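Local atomic coordinates of Glyoxalase/bleomycin resistance protein/dioxygenase (Nocardioides sp., PDB entry 4MYM), a protein that probably belongs to the vicinal oxygen chelate superfamily of glyoxalases, bleomycin resistance proteins and dioxygenases, though its own substrate and reaction are not established. Residues 29-34 against 69-74; 35-40 against 76-81; 109-114 against 151-156; 123-128 against 139-144. All blocks are in the same frame, centred on the assembly; numbering follows the deposited sequence.

Contact 1: residues 29-34 against 69-74; sequences PTITDL and PGVILA
Two parallel strands of the N-terminal βαβββ module pair here, D33 beside I72 and L34 beside L73, in the ladder of 33-38 with 72-77. Three backbone bonds zip them together. I72 N gives its hydrogen to T32 O at 3.0 Å in a nearly straight bond (174° at the hydrogen); L34 N then donates to I72 O at 2.8 Å, and A74 N to L34 O at the same length. T32 O is gripped a second time by a water, which donates to it at 2.6 Å and also reaches G70 O, tying the turn before the second strand to the first.

On one face, D33 and I72 stand side by side and point the same way, with carboxylate oxygen OD2 against I72 CB at 3.4 Å. The other oxygen, OD1, accepts from T32 OG1 at 2.7 Å, which helps fix the carboxylate's rotation. On the other face L34 CD2 meets L73 CD1 at 4.3 Å. V71 puts CG2 anti to its own backbone N, and this methyl tucks in beside L34 N at 3.7 Å.

Strand 63-66 flanks 72-77 on its far side, with a backbone hydrogen bond between F66 and L73. Across D33 the sheet runs on into an antiparallel strand of the second subunit, and T32 OG1 also accepts from E104 N of that subunit.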
loop_
_atom_site.group_PDB
_atom_site.type_symbol
_atom_site.label_atom_id
_atom_site.label_comp_id
_atom_site.label_asym_id
_atom_site.label_seq_id
_atom_site.Cartn_x
_atom_site.Cartn_y
_atom_site.Cartn_z
ATOM N N PRO A 29 -6.257 -11.271 -6.052
ATOM C CA PRO A 29 -5.090 -11.530 -5.212
ATOM C C PRO A 29 -5.266 -10.968 -3.800
ATOM O O PRO A 29 -6.135 -10.130 -3.571
ATOM C CB PRO A 29 -3.976 -10.777 -5.938
ATOM C CG PRO A 29 -4.671 -9.622 -6.554
ATOM C CD PRO A 29 -6.018 -10.143 -6.970
ATOM N N THR A 30 -4.443 -11.459 -2.878
ATOM C CA THR A 30 -4.386 -10.954 -1.517
ATOM C C THR A 30 -3.060 -10.253 -1.299
ATOM O O THR A 30 -2.005 -10.882 -1.241
ATOM C CB THR A 30 -4.554 -12.084 -0.492
ATOM O OG1 THR A 30 -5.847 -12.651 -0.661
ATOM C CG2 THR A 30 -4.416 -11.556 0.933
ATOM N N ILE A 31 -3.131 -8.929 -1.173
ATOM C CA ILE A 31 -1.961 -8.115 -0.936
ATOM C C ILE A 31 -1.388 -8.467 0.417
ATOM O O ILE A 31 -2.105 -8.454 1.419
ATOM C CB ILE A 31 -2.328 -6.622 -0.966
ATOM C CG1 ILE A 31 -2.748 -6.225 -2.385
ATOM C CG2 ILE A 31 -1.160 -5.780 -0.482
ATOM C CD1 ILE A 31 -3.526 -4.931 -2.454
ATOM N N THR A 32 -0.103 -8.777 0.463
ATOM C CA THR A 32 0.526 -9.177 1.718
ATOM C C THR A 32 1.560 -8.184 2.225
ATOM O O THR A 32 1.831 -8.118 3.430
ATOM C CB THR A 32 1.181 -10.561 1.592
ATOM O OG1 THR A 32 2.004 -10.599 0.410
ATOM C CG2 THR A 32 0.119 -11.637 1.522
ATOM N N ASP A 33 2.142 -7.414 1.305
ATOM C CA ASP A 33 3.212 -6.491 1.637
ATOM C C ASP A 33 3.009 -5.189 0.854
ATOM O O ASP A 33 2.672 -5.203 -0.339
ATOM C CB ASP A 33 4.592 -7.067 1.260
ATOM C CG ASP A 33 4.868 -8.466 1.830
ATOM O OD1 ASP A 33 4.216 -9.464 1.423
ATOM O OD2 ASP A 33 5.814 -8.566 2.653
ATOM N N LEU A 34 3.212 -4.065 1.527
ATOM C CA LEU A 34 3.218 -2.754 0.871
ATOM C C LEU A 34 4.638 -2.249 0.928
ATOM O O LEU A 34 5.180 -2.049 2.018
ATOM C CB LEU A 34 2.272 -1.784 1.579
ATOM C CG LEU A 34 2.430 -0.315 1.167
ATOM C CD1 LEU A 34 2.066 -0.134 -0.296
ATOM C CD2 LEU A 34 1.576 0.573 2.058
ATOM N N PRO A 69 1.522 -7.859 12.993
ATOM C CA PRO A 69 0.522 -8.446 12.097
ATOM C C PRO A 69 -0.037 -7.483 11.058
ATOM O O PRO A 69 0.256 -6.282 11.091
ATOM C CB PRO A 69 -0.590 -8.872 13.061
ATOM C CG PRO A 69 -0.514 -7.866 14.153
ATOM C CD PRO A 69 0.953 -7.574 14.326
ATOM N N GLY A 70 -0.861 -8.022 10.161
ATOM C CA GLY A 70 -1.485 -7.240 9.097
ATOM C C GLY A 70 -0.530 -7.116 7.928
ATOM O O GLY A 70 0.455 -7.848 7.833
ATOM N N VAL A 71 -0.806 -6.173 7.038
ATOM C CA VAL A 71 0.065 -5.949 5.886
ATOM C C VAL A 71 1.495 -5.624 6.353
ATOM O O VAL A 71 1.700 -4.925 7.349
ATOM C CB VAL A 71 -0.506 -4.852 4.952
ATOM C CG1 VAL A 71 -0.386 -3.482 5.594
ATOM C CG2 VAL A 71 0.205 -4.864 3.604
ATOM N N ILE A 72 2.480 -6.179 5.659
ATOM C CA ILE A 72 3.873 -5.967 5.991
ATOM C C ILE A 72 4.318 -4.685 5.285
ATOM O O ILE A 72 4.160 -4.561 4.073
ATOM C CB ILE A 72 4.758 -7.136 5.530
ATOM C CG1 ILE A 72 4.342 -8.440 6.236
ATOM C CG2 ILE A 72 6.241 -6.819 5.736
ATOM C CD1 ILE A 72 4.411 -8.393 7.750
ATOM N N LEU A 73 4.833 -3.727 6.051
ATOM C CA LEU A 73 5.377 -2.505 5.463
ATOM C C LEU A 73 6.840 -2.732 5.159
ATOM O O LEU A 73 7.595 -3.210 6.017
ATOM C CB LEU A 73 5.207 -1.325 6.412
ATOM C CG LEU A 73 5.729 0.036 5.942
ATOM C CD1 LEU A 73 4.985 0.552 4.719
ATOM C CD2 LEU A 73 5.585 1.013 7.096
ATOM N N ALA A 74 7.237 -2.378 3.939
ATOM C CA ALA A 74 8.595 -2.589 3.458
ATOM C C ALA A 74 9.141 -1.350 2.739
ATOM O O ALA A 74 8.386 -0.467 2.313
ATOM C CB ALA A 74 8.632 -3.801 2.531
HETATM O O HOH W 1 0.870 -9.683 5.252
#

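Contact 2: residues 35-40 against 76-81; sequences CLVTHD and WDAQLI
C35 and W76, V37 and A78 meet where parallel strands 33-38 and 72-77 end and the second runs straight into helix 78-85. The backbone bonds come first: W76 N to L36 O at 3.1 Å, approaching nearly head-on to the carbonyl, T38 N to W76 O, also 3.1 Å but with the donor well above the carbonyl plane, and A78 N to T38 O at 2.9 Å. The last carries the ladder into the first residue of the helix.

Apolar contacts line one side. C35 SG touches W76 CB at 3.5 Å, lying near the plane of the indole at its edge. V37 divides its two methyls, CG1 against A78 CB at 3.6 Å and CG2 against I81 CD1 at 4.1 Å. A78 CB also touches the H39 ring, 3.6 Å from CE1.

Capping is the third kind. D77, the helix N-cap, extends CG anti to its backbone N (chi1 -180°), and OD2 accepts from L80 N at 3.1 Å through its anti lone pair. T38 O and the D77 carboxylate thus both take up N-H groups of the first helical turn, which ties strand end to helix start.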
loop_
_atom_site.group_PDB
_atom_site.type_symbol
_atom_site.label_atom_id
_atom_site.label_comp_id
_atom_site.label_asym_id
_atom_site.label_seq_id
_atom_site.Cartn_x
_atom_site.Cartn_y
_atom_site.Cartn_z
ATOM N N CYS A 35 5.255 -2.063 -0.242
ATOM C CA CYS A 35 6.658 -1.719 -0.318
ATOM C C CYS A 35 6.852 -0.334 -0.950
ATOM O O CYS A 35 6.610 -0.115 -2.150
ATOM C CB CYS A 35 7.426 -2.778 -1.092
ATOM S SG CYS A 35 9.198 -2.512 -1.063
ATOM N N LEU A 36 7.265 0.599 -0.108
ATOM C CA LEU A 36 7.503 1.959 -0.536
ATOM C C LEU A 36 8.855 2.051 -1.231
ATOM O O LEU A 36 9.824 1.378 -0.845
ATOM C CB LEU A 36 7.457 2.907 0.664
ATOM C CG LEU A 36 6.202 2.849 1.544
ATOM C CD1 LEU A 36 6.269 3.895 2.643
ATOM C CD2 LEU A 36 4.937 3.038 0.743
ATOM N N VAL A 37 8.913 2.905 -2.243
ATOM C CA VAL A 37 10.139 3.153 -2.981
ATOM C C VAL A 37 10.869 4.288 -2.272
ATOM O O VAL A 37 10.331 5.390 -2.120
ATOM C CB VAL A 37 9.829 3.490 -4.447
ATOM C CG1 VAL A 37 11.085 3.921 -5.194
ATOM C CG2 VAL A 37 9.185 2.286 -5.120
ATOM N N THR A 38 12.079 4.002 -1.805
ATOM C CA THR A 38 12.870 4.993 -1.089
ATOM C C THR A 38 14.103 5.419 -1.906
ATOM O O THR A 38 14.500 4.734 -2.872
ATOM C CB THR A 38 13.282 4.483 0.318
ATOM O OG1 THR A 38 13.844 5.560 1.085
ATOM C CG2 THR A 38 14.283 3.347 0.233
ATOM N N HIS A 39 14.657 6.576 -1.535
ATOM C CA HIS A 39 15.928 7.072 -2.072
ATOM C C HIS A 39 16.968 7.275 -0.970
ATOM O O HIS A 39 18.081 7.733 -1.227
ATOM C CB HIS A 39 15.698 8.378 -2.832
ATOM C CG HIS A 39 14.663 8.256 -3.896
ATOM N ND1 HIS A 39 14.905 7.632 -5.100
ATOM C CD2 HIS A 39 13.363 8.628 -3.921
ATOM C CE1 HIS A 39 13.807 7.650 -5.830
ATOM N NE2 HIS A 39 12.852 8.235 -5.132
ATOM N N ASP A 40 16.599 6.922 0.255
ATOM C CA ASP A 40 17.490 7.025 1.401
ATOM C C ASP A 40 16.929 6.082 2.437
ATOM O O ASP A 40 16.127 6.473 3.290
ATOM C CB ASP A 40 17.556 8.465 1.919
ATOM C CG ASP A 40 18.563 8.645 3.067
ATOM O OD1 ASP A 40 18.962 7.658 3.744
ATOM O OD2 ASP A 40 18.937 9.806 3.300
ATOM N N TRP A 76 12.300 -0.277 -0.170
ATOM C CA TRP A 76 13.242 -0.809 -1.147
ATOM C C TRP A 76 13.813 0.350 -1.960
ATOM O O TRP A 76 13.068 1.137 -2.545
ATOM C CB TRP A 76 12.519 -1.803 -2.058
ATOM C CG TRP A 76 13.401 -2.776 -2.803
ATOM C CD1 TRP A 76 14.768 -2.847 -2.809
ATOM C CD2 TRP A 76 12.945 -3.809 -3.669
ATOM N NE1 TRP A 76 15.188 -3.881 -3.634
ATOM C CE2 TRP A 76 14.084 -4.477 -4.174
ATOM C CE3 TRP A 76 11.680 -4.244 -4.061
ATOM C CZ2 TRP A 76 13.987 -5.557 -5.048
ATOM C CZ3 TRP A 76 11.590 -5.318 -4.940
ATOM C CH2 TRP A 76 12.742 -5.959 -5.417
ATOM N N ASP A 77 15.137 0.453 -1.972
ATOM C CA ASP A 77 15.824 1.517 -2.685
ATOM C C ASP A 77 15.522 1.477 -4.175
ATOM O O ASP A 77 15.607 0.405 -4.792
ATOM C CB ASP A 77 17.334 1.381 -2.496
ATOM C CG ASP A 77 18.092 2.474 -3.215
ATOM O OD1 ASP A 77 18.112 3.609 -2.693
ATOM O OD2 ASP A 77 18.624 2.201 -4.308
ATOM N N ALA A 78 15.197 2.643 -4.746
ATOM C CA ALA A 78 14.821 2.766 -6.158
ATOM C C ALA A 78 15.915 2.286 -7.125
ATOM O O ALA A 78 15.620 1.631 -8.125
ATOM C CB ALA A 78 14.451 4.214 -6.486
ATOM N N GLN A 79 17.162 2.649 -6.844
ATOM C CA GLN A 79 18.282 2.248 -7.708
ATOM C C GLN A 79 18.431 0.723 -7.740
ATOM O O GLN A 79 18.568 0.132 -8.820
ATOM C CB GLN A 79 19.588 2.905 -7.249
ATOM C CG GLN A 79 20.757 2.716 -8.208
ATOM C CD GLN A 79 21.949 3.623 -7.891
ATOM O OE1 GLN A 79 21.796 4.725 -7.350
ATOM N NE2 GLN A 79 23.144 3.164 -8.244
ATOM N N LEU A 80 18.375 0.096 -6.567
ATOM C CA LEU A 80 18.422 -1.374 -6.481
ATOM C C LEU A 80 17.289 -2.089 -7.215
ATOM O O LEU A 80 17.520 -3.124 -7.862
ATOM C CB LEU A 80 18.475 -1.860 -5.027
ATOM C CG LEU A 80 19.850 -2.284 -4.491
ATOM C CD1 LEU A 80 19.667 -3.009 -3.182
ATOM C CD2 LEU A 80 20.620 -3.186 -5.449
ATOM N N ILE A 81 16.073 -1.554 -7.115
ATOM C CA ILE A 81 14.941 -2.091 -7.875
ATOM C C ILE A 81 15.263 -2.072 -9.370
ATOM O O ILE A 81 15.101 -3.082 -10.059
ATOM C CB ILE A 81 13.647 -1.290 -7.637
ATOM C CG1 ILE A 81 13.170 -1.465 -6.182
ATOM C CG2 ILE A 81 12.540 -1.735 -8.598
ATOM C CD1 ILE A 81 12.106 -0.464 -5.777
#

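Contact 3: residues 109-114 against 151-156; sequences VEIDTA and YFAWLE
I111 meets Y151, F152 and A153 with the end of its side chain, laying helix 108-120 on strand 147-154. Its CD1 rests on the strand backbone, 3.6 Å from F152 C, and reaches Y151 CB at 4.1 Å. One carbon back, I111 CG1 packs against A153 CB at 3.9 Å. A turn further along the helix, A114 CB approaches Y151 CD2 obliquely at 4.0 Å. The contact is entirely apolar.

I111 holds CG1 anti to its carbonyl carbon (chi1 -63°), and a second bend at chi2 (-65°) brings CD1 between the side chains of Y151 and A153, which both point to the helix. F152 points away from it, and its ring edge faces the W154 indole, F152 CE2 lying 3.6 Å above that plane.

Further out, I139 of the adjacent strand 136-142 packs on both I111 and Y151, and L118 of the same helix covers more of Y151. A salt bridge from D112 to R137 links the helix to that strand. The axes of segments 109-114 and 151-154 run nearly antiparallel, at 162°, and come within 8.1 Å. Such packing along one face of a sheet fits the βαβββ module from which glyoxalase-type proteins are built.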
loop_
_atom_site.group_PDB
_atom_site.type_symbol
_atom_site.label_atom_id
_atom_site.label_comp_id
_atom_site.label_asym_id
_atom_site.label_seq_id
_atom_site.Cartn_x
_atom_site.Cartn_y
_atom_site.Cartn_z
ATOM N N VAL A 109 -12.808 11.045 18.083
ATOM C CA VAL A 109 -12.075 11.649 19.164
ATOM C C VAL A 109 -10.670 11.041 19.293
ATOM O O VAL A 109 -9.725 11.715 19.714
ATOM C CB VAL A 109 -12.938 11.589 20.453
ATOM C CG1 VAL A 109 -12.167 11.036 21.622
ATOM C CG2 VAL A 109 -13.515 12.967 20.739
ATOM N N GLU A 110 -10.528 9.776 18.899
ATOM C CA GLU A 110 -9.221 9.150 18.841
ATOM C C GLU A 110 -8.280 9.807 17.800
ATOM O O GLU A 110 -7.029 9.781 17.969
ATOM C CB GLU A 110 -9.337 7.634 18.555
ATOM C CG GLU A 110 -8.025 6.899 18.808
ATOM C CD GLU A 110 -8.106 5.400 18.537
ATOM O OE1 GLU A 110 -9.218 4.871 18.326
ATOM O OE2 GLU A 110 -7.036 4.762 18.555
ATOM N N ILE A 111 -8.870 10.373 16.755
ATOM C CA ILE A 111 -8.109 11.120 15.731
ATOM C C ILE A 111 -7.342 12.285 16.382
ATOM O O ILE A 111 -6.132 12.417 16.213
ATOM C CB ILE A 111 -9.034 11.615 14.595
ATOM C CG1 ILE A 111 -9.656 10.431 13.852
ATOM C CG2 ILE A 111 -8.293 12.530 13.615
ATOM C CD1 ILE A 111 -8.677 9.548 13.083
ATOM N N ASP A 112 -8.029 13.078 17.196
ATOM C CA ASP A 112 -7.381 14.219 17.845
ATOM C C ASP A 112 -6.288 13.775 18.802
ATOM O O ASP A 112 -5.262 14.421 18.898
ATOM C CB ASP A 112 -8.409 15.101 18.553
ATOM C CG ASP A 112 -9.438 15.670 17.600
ATOM O OD1 ASP A 112 -10.321 14.915 17.146
ATOM O OD2 ASP A 112 -9.380 16.885 17.291
ATOM N N THR A 113 -6.492 12.656 19.500
ATOM C CA THR A 113 -5.466 12.100 20.366
ATOM C C THR A 113 -4.242 11.648 19.581
ATOM O O THR A 113 -3.097 11.929 19.959
ATOM C CB THR A 113 -6.009 10.881 21.169
ATOM O OG1 THR A 113 -7.038 11.327 22.053
ATOM C CG2 THR A 113 -4.931 10.271 21.991
ATOM N N ALA A 114 -4.472 10.915 18.500
ATOM C CA ALA A 114 -3.358 10.459 17.657
ATOM C C ALA A 114 -2.568 11.653 17.098
ATOM O O ALA A 114 -1.339 11.640 17.089
ATOM C CB ALA A 114 -3.883 9.586 16.523
ATOM N N TYR A 151 -5.056 9.050 8.809
ATOM C CA TYR A 151 -5.753 8.392 9.909
ATOM C C TYR A 151 -7.161 8.941 9.814
ATOM O O TYR A 151 -7.350 10.155 9.663
ATOM C CB TYR A 151 -5.142 8.730 11.273
ATOM C CG TYR A 151 -3.833 8.074 11.640
ATOM C CD1 TYR A 151 -2.866 7.758 10.685
ATOM C CD2 TYR A 151 -3.524 7.819 12.975
ATOM C CE1 TYR A 151 -1.666 7.175 11.040
ATOM C CE2 TYR A 151 -2.319 7.248 13.333
ATOM C CZ TYR A 151 -1.395 6.921 12.359
ATOM O OH TYR A 151 -0.188 6.367 12.725
ATOM N N PHE A 152 -8.161 8.066 9.839
ATOM C CA PHE A 152 -9.538 8.485 9.678
ATOM C C PHE A 152 -10.434 7.682 10.613
ATOM O O PHE A 152 -10.090 6.560 10.999
ATOM C CB PHE A 152 -10.032 8.371 8.232
ATOM C CG PHE A 152 -10.265 6.955 7.751
ATOM C CD1 PHE A 152 -9.202 6.160 7.326
ATOM C CD2 PHE A 152 -11.543 6.431 7.691
ATOM C CE1 PHE A 152 -9.412 4.857 6.888
ATOM C CE2 PHE A 152 -11.751 5.125 7.258
ATOM C CZ PHE A 152 -10.691 4.349 6.845
ATOM N N ALA A 153 -11.553 8.294 10.985
ATOM C CA ALA A 153 -12.615 7.613 11.721
ATOM C C ALA A 153 -13.972 8.150 11.272
ATOM O O ALA A 153 -14.138 9.352 11.019
ATOM C CB ALA A 153 -12.410 7.773 13.211
ATOM N N TRP A 154 -14.934 7.240 11.139
ATOM C CA TRP A 154 -16.240 7.578 10.606
ATOM C C TRP A 154 -17.036 8.383 11.630
ATOM O O TRP A 154 -17.007 8.079 12.812
ATOM C CB TRP A 154 -17.034 6.319 10.241
ATOM C CG TRP A 154 -16.434 5.539 9.125
ATOM C CD1 TRP A 154 -16.021 4.250 9.168
ATOM C CD2 TRP A 154 -16.167 6.007 7.801
ATOM N NE1 TRP A 154 -15.509 3.881 7.955
ATOM C CE2 TRP A 154 -15.581 4.944 7.098
ATOM C CE3 TRP A 154 -16.351 7.227 7.148
ATOM C CZ2 TRP A 154 -15.184 5.055 5.764
ATOM C CZ3 TRP A 154 -15.955 7.342 5.827
ATOM C CH2 TRP A 154 -15.380 6.257 5.148
ATOM N N LEU A 155 -17.718 9.410 11.154
ATOM C CA LEU A 155 -18.674 10.161 11.964
ATOM C C LEU A 155 -19.969 9.361 12.031
ATOM O O LEU A 155 -20.092 8.312 11.383
ATOM C CB LEU A 155 -18.925 11.535 11.341
ATOM C CG LEU A 155 -17.696 12.434 11.170
ATOM C CD1 LEU A 155 -18.074 13.710 10.436
ATOM C CD2 LEU A 155 -17.059 12.760 12.514
ATOM N N GLU A 156 -20.941 9.839 12.806
ATOM C CA GLU A 156 -22.235 9.152 12.896
ATOM C C GLU A 156 -22.795 8.838 11.514
ATOM O O GLU A 156 -22.813 9.697 10.638
ATOM C CB GLU A 156 -23.272 9.977 13.675
ATOM C CG GLU A 156 -24.662 9.341 13.617
ATOM C CD GLU A 156 -25.722 10.051 14.442
ATOM O OE1 GLU A 156 -25.508 11.217 14.847
ATOM O OE2 GLU A 156 -26.790 9.431 14.663
#

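Contact 4: residues 123-128 against 139-144; sequences IEFYSP and IYFPGP
Y140 O accepts the one direct hydrogen bond between the loop 123-128 and strand 136-142, from Y126 N at 2.9 Å, the donor tilted 30° from the carbonyl plane. F125 CA sends a CA-H...O contact to the same oxygen at 3.3 Å. The loop leads from helix 108-120 to strand 130-132 and lies against the second sheet. Two waters add to the link: one accepts from E124 N and donates to P142 O, the other accepts from Y140 N and donates to S127 O at 2.7 Å.

I123 lays CG2 over one face of the F141 ring in a CH-pi contact, 3.8 Å from the centroid. The edge of F141 faces the F125 ring in an offset edge-to-face pair, centroids 5.4 Å apart and planes at 71°, and I139 CD1 adds a methyl 3.6 Å from F125 CE2. F141 has CG between its backbone N and carbonyl carbon (chi1 61°), which sets its ring face against I123 and its edge toward F125. Y126 crosses P142 obliquely, with CE2 3.5 Å from P142 CD and OH 3.3 Å from P142 CB.

W149 stacks on F141, and Y115 and L118 of helix 108-120 meet F125. Since few direct polar bonds join the two segments, aromatic and aliphatic packing probably does most of the holding, with the waters serving backbone groups that the irregular loop does not pair directly.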
loop_
_atom_site.group_PDB
_atom_site.type_symbol
_atom_site.label_atom_id
_atom_site.label_comp_id
_atom_site.label_asym_id
_atom_site.label_seq_id
_atom_site.Cartn_x
_atom_site.Cartn_y
_atom_site.Cartn_z
ATOM N N ILE A 123 5.909 14.467 13.619
ATOM C CA ILE A 123 5.102 14.296 12.416
ATOM C C ILE A 123 4.501 15.651 12.063
ATOM O O ILE A 123 4.005 16.363 12.939
ATOM C CB ILE A 123 3.978 13.257 12.604
ATOM C CG1 ILE A 123 4.561 11.853 12.796
ATOM C CG2 ILE A 123 3.017 13.254 11.423
ATOM C CD1 ILE A 123 5.291 11.284 11.590
ATOM N N GLU A 124 4.569 16.000 10.781
ATOM C CA GLU A 124 4.062 17.278 10.276
ATOM C C GLU A 124 2.810 17.027 9.485
ATOM O O GLU A 124 2.832 16.293 8.502
ATOM C CB GLU A 124 5.103 17.943 9.376
ATOM C CG GLU A 124 6.416 18.204 10.081
ATOM C CD GLU A 124 7.418 18.959 9.223
ATOM O OE1 GLU A 124 7.071 19.341 8.087
ATOM O OE2 GLU A 124 8.547 19.198 9.705
ATOM N N PHE A 125 1.714 17.644 9.897
ATOM C CA PHE A 125 0.434 17.390 9.285
ATOM C C PHE A 125 0.071 18.478 8.295
ATOM O O PHE A 125 0.439 19.643 8.480
ATOM C CB PHE A 125 -0.633 17.311 10.368
ATOM C CG PHE A 125 -0.542 16.077 11.198
ATOM C CD1 PHE A 125 0.240 16.043 12.343
ATOM C CD2 PHE A 125 -1.233 14.931 10.817
ATOM C CE1 PHE A 125 0.334 14.883 13.096
ATOM C CE2 PHE A 125 -1.154 13.780 11.577
ATOM C CZ PHE A 125 -0.375 13.755 12.712
ATOM N N TYR A 126 -0.671 18.110 7.257
ATOM C CA TYR A 126 -1.147 19.111 6.303
ATOM C C TYR A 126 -2.178 20.071 6.891
ATOM O O TYR A 126 -2.303 21.197 6.424
ATOM C CB TYR A 126 -1.726 18.437 5.078
ATOM C CG TYR A 126 -0.677 17.734 4.254
ATOM C CD1 TYR A 126 0.155 18.455 3.393
ATOM C CD2 TYR A 126 -0.504 16.361 4.335
ATOM C CE1 TYR A 126 1.117 17.825 2.626
ATOM C CE2 TYR A 126 0.450 15.715 3.564
ATOM C CZ TYR A 126 1.252 16.457 2.701
ATOM O OH TYR A 126 2.210 15.843 1.929
ATOM N N SER A 127 -2.934 19.604 7.885
ATOM C CA SER A 127 -3.937 20.417 8.579
ATOM C C SER A 127 -4.203 19.766 9.915
ATOM O O SER A 127 -3.965 18.553 10.062
ATOM C CB SER A 127 -5.280 20.443 7.843
ATOM O OG SER A 127 -5.130 20.715 6.473
ATOM N N PRO A 128 -4.716 20.547 10.891
ATOM C CA PRO A 128 -5.198 19.888 12.106
ATOM C C PRO A 128 -6.397 19.017 11.809
ATOM O O PRO A 128 -6.993 19.126 10.733
ATOM C CB PRO A 128 -5.630 21.064 13.012
ATOM C CG PRO A 128 -4.879 22.240 12.488
ATOM C CD PRO A 128 -4.803 22.015 10.996
ATOM N N ILE A 139 -6.870 13.082 9.512
ATOM C CA ILE A 139 -5.617 13.812 9.522
ATOM C C ILE A 139 -4.697 13.210 8.456
ATOM O O ILE A 139 -4.755 12.005 8.169
ATOM C CB ILE A 139 -4.939 13.808 10.905
ATOM C CG1 ILE A 139 -4.777 12.379 11.444
ATOM C CG2 ILE A 139 -5.765 14.672 11.867
ATOM C CD1 ILE A 139 -4.188 12.304 12.837
ATOM N N TYR A 140 -3.880 14.068 7.855
ATOM C CA TYR A 140 -2.979 13.669 6.760
ATOM C C TYR A 140 -1.547 14.148 7.039
ATOM O O TYR A 140 -1.359 15.257 7.543
ATOM C CB TYR A 140 -3.493 14.256 5.449
ATOM C CG TYR A 140 -4.875 13.796 5.078
ATOM C CD1 TYR A 140 -5.070 12.589 4.425
ATOM C CD2 TYR A 140 -5.995 14.563 5.381
ATOM C CE1 TYR A 140 -6.337 12.159 4.082
ATOM C CE2 TYR A 140 -7.262 14.146 5.041
ATOM C CZ TYR A 140 -7.430 12.940 4.407
ATOM O OH TYR A 140 -8.682 12.519 4.092
ATOM N N PHE A 141 -0.548 13.305 6.752
ATOM C CA PHE A 141 0.853 13.657 6.871
ATOM C C PHE A 141 1.708 12.961 5.810
ATOM O O PHE A 141 1.424 11.811 5.452
ATOM C CB PHE A 141 1.424 13.400 8.284
ATOM C CG PHE A 141 1.376 11.960 8.748
ATOM C CD1 PHE A 141 2.495 11.140 8.635
ATOM C CD2 PHE A 141 0.245 11.452 9.364
ATOM C CE1 PHE A 141 2.473 9.836 9.100
ATOM C CE2 PHE A 141 0.216 10.146 9.835
ATOM C CZ PHE A 141 1.329 9.340 9.704
ATOM N N PRO A 142 2.735 13.663 5.289
ATOM C CA PRO A 142 3.682 13.054 4.363
ATOM C C PRO A 142 4.664 12.113 5.058
ATOM O O PRO A 142 5.049 12.337 6.210
ATOM C CB PRO A 142 4.446 14.259 3.806
ATOM C CG PRO A 142 4.468 15.226 4.940
ATOM C CD PRO A 142 3.167 15.028 5.677
ATOM N N GLY A 143 5.046 11.047 4.365
ATOM C CA GLY A 143 6.182 10.231 4.780
ATOM C C GLY A 143 7.344 10.486 3.825
ATOM O O GLY A 143 7.200 11.240 2.865
ATOM N N PRO A 144 8.499 9.865 4.088
ATOM C CA PRO A 144 9.722 10.116 3.322
ATOM C C PRO A 144 9.832 9.381 1.962
ATOM O O PRO A 144 10.831 9.559 1.258
ATOM C CB PRO A 144 10.831 9.653 4.274
ATOM C CG PRO A 144 10.187 8.638 5.172
ATOM C CD PRO A 144 8.734 9.015 5.275
HETATM O O HOH W 2 5.373 14.063 8.543
HETATM O O HOH W 3 -4.479 16.804 8.083
#

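Contacts 1 and 2 are successive stretches of one strand pair, 33-38 with 72-77, their centres about 17 Å apart and joined by a probable hydrogen bond from L36 N to A74 O. Contacts 3 and 4 come later in the chain and belong to the second four-stranded sheet, centres about 15 Å apart; contact 4 lies within the span between the segments of contact 3. Contacts 2 and 3 are the farthest apart, about 32 Å between centres. Both sheets have strand order 1-4-3-2, as expected for paired βαβββ modules. Through D33, C35 and L36 the first sheet continues into an antiparallel strand of the second subunit, which puts contacts 1 and 2 at the dimer seam.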